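Local coordinates for protein AvrRxo1-ORF1 (Xanthomonas oryzae pv. oryzicola, PDB 4Z8T) that is a type III effector with a polynucleotide kinase domain, probably acting as a kinase, and binds its partner AvrRxo1-ORF2, at residues Q125-S128 and E129-F132. Sequence-based numbering, arbitrary orientation.
Sequences QVHS and ESSF
Two donors converge on the carbonyl of His127: Ser131 N lies 2.8 Å from His127 O in the regular helical bond, and the hydroxyl of Ser130 gives its proton to the same oxygen, with OG to O also 2.8 Å. The C=O...donor angle separates them, 159° for the amide but 117° for the hydroxyl, which therefore approaches from well to the side. A chi1 of 77° sets Ser130 OG between its own backbone N and carbonyl carbon, the familiar intrahelical serine bond to the carbonyl three residues back; Lys108 NZ bonds this same OG and His127 ND1, joining two side chains whose ND1 and OG stand 4.0 Å apart.

Ordinary i to i+4 bonds flank this pair, Ser130 N to Val126 O at 2.9 Å and Phe132 N to Ser128 O at 2.9 Å. One step earlier a water bridges the place where the direct bond is missing, Gln125 O being 5.6 Å from Glu129 N; the backbone of Val126 departs from regular helical values just there.

The extended chain of Glu129 carries its carboxylate to Arg36 in a salt bridge and to Thr6 and His40. Around the contact, Val126 and Ser130 rest on Leu111, His127 touches Ser96 of the AvrRxo1-ORF2 chain, and Phe132 meets Trp32 and His40, so that helix 123-141, within a probably Zeta toxin-like P-loop kinase fold, is joined to helices 6-10, 34-60 and 108-113.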
loop_
_atom_site.group_PDB
_atom_site.type_symbol
_atom_site.label_atom_id
_atom_site.label_comp_id
_atom_site.label_asym_id
_atom_site.label_seq_id
_atom_site.Cartn_x
_atom_site.Cartn_y
_atom_site.Cartn_z
ATOM N N GLN A 125 -0.879 21.655 -28.952
ATOM C CA GLN A 125 -0.861 22.039 -30.354
ATOM C C GLN A 125 0.524 21.966 -30.991
ATOM O O GLN A 125 0.632 21.676 -32.193
ATOM C CB GLN A 125 -1.427 23.447 -30.525
ATOM C CG GLN A 125 -2.931 23.490 -30.636
ATOM C CD GLN A 125 -3.410 24.882 -30.922
ATOM O OE1 GLN A 125 -3.224 25.785 -30.109
ATOM N NE2 GLN A 125 -4.003 25.079 -32.099
ATOM N N VAL A 126 1.574 22.220 -30.208
ATOM C CA VAL A 126 2.930 22.179 -30.762
ATOM C C VAL A 126 3.687 20.876 -30.478
ATOM O O VAL A 126 4.832 20.730 -30.900
ATOM C CB VAL A 126 3.809 23.390 -30.324
ATOM C CG1 VAL A 126 3.225 24.717 -30.846
ATOM C CG2 VAL A 126 3.967 23.442 -28.797
ATOM N N HIS A 127 3.067 19.932 -29.774
ATOM C CA HIS A 127 3.836 18.773 -29.305
ATOM C C HIS A 127 4.422 17.896 -30.414
ATOM O O HIS A 127 5.607 17.521 -30.358
ATOM C CB HIS A 127 3.042 17.902 -28.331
ATOM C CG HIS A 127 3.801 16.695 -27.880
ATOM N ND1 HIS A 127 4.864 16.767 -27.004
ATOM C CD2 HIS A 127 3.679 15.388 -28.215
ATOM C CE1 HIS A 127 5.356 15.557 -26.809
ATOM N NE2 HIS A 127 4.653 14.704 -27.531
ATOM N N SER A 128 3.606 17.552 -31.404
ATOM C CA SER A 128 4.093 16.721 -32.504
ATOM C C SER A 128 5.268 17.385 -33.201
ATOM O O SER A 128 6.294 16.756 -33.454
ATOM C CB SER A 128 2.979 16.444 -33.513
ATOM O OG SER A 128 2.009 15.584 -32.949
ATOM N N GLU A 129 5.111 18.661 -33.518
ATOM C CA GLU A 129 6.198 19.405 -34.137
ATOM C C GLU A 129 7.457 19.439 -33.259
ATOM O O GLU A 129 8.578 19.306 -33.756
ATOM C CB GLU A 129 5.728 20.826 -34.464
ATOM C CG GLU A 129 6.709 21.627 -35.292
ATOM C CD GLU A 129 6.202 23.029 -35.556
ATOM O OE1 GLU A 129 5.309 23.493 -34.803
ATOM O OE2 GLU A 129 6.702 23.669 -36.503
ATOM N N SER A 130 7.281 19.606 -31.951
ATOM C CA SER A 130 8.433 19.696 -31.057
ATOM C C SER A 130 9.129 18.340 -30.981
ATOM O O SER A 130 10.350 18.271 -30.847
ATOM C CB SER A 130 8.025 20.186 -29.666
ATOM O OG SER A 130 7.418 19.163 -28.907
ATOM N N SER A 131 8.344 17.272 -31.088
ATOM C CA SER A 131 8.894 15.915 -31.041
ATOM C C SER A 131 9.703 15.655 -32.306
ATOM O O SER A 131 10.805 15.102 -32.252
ATOM C CB SER A 131 7.775 14.884 -30.869
ATOM O OG SER A 131 8.306 13.573 -30.770
ATOM N N PHE A 132 9.164 16.088 -33.439
ATOM C CA PHE A 132 9.887 16.023 -34.701
ATOM C C PHE A 132 11.224 16.762 -34.627
ATOM O O PHE A 132 12.255 16.251 -35.073
ATOM C CB PHE A 132 9.010 16.572 -35.826
ATOM C CG PHE A 132 9.779 17.114 -36.984
ATOM C CD1 PHE A 132 10.299 16.267 -37.947
ATOM C CD2 PHE A 132 9.965 18.481 -37.123
ATOM C CE1 PHE A 132 11.008 16.773 -39.022
ATOM C CE2 PHE A 132 10.677 18.991 -38.194
ATOM C CZ PHE A 132 11.196 18.131 -39.146
HETATM O O HOH W 1 2.512 19.916 -33.655
#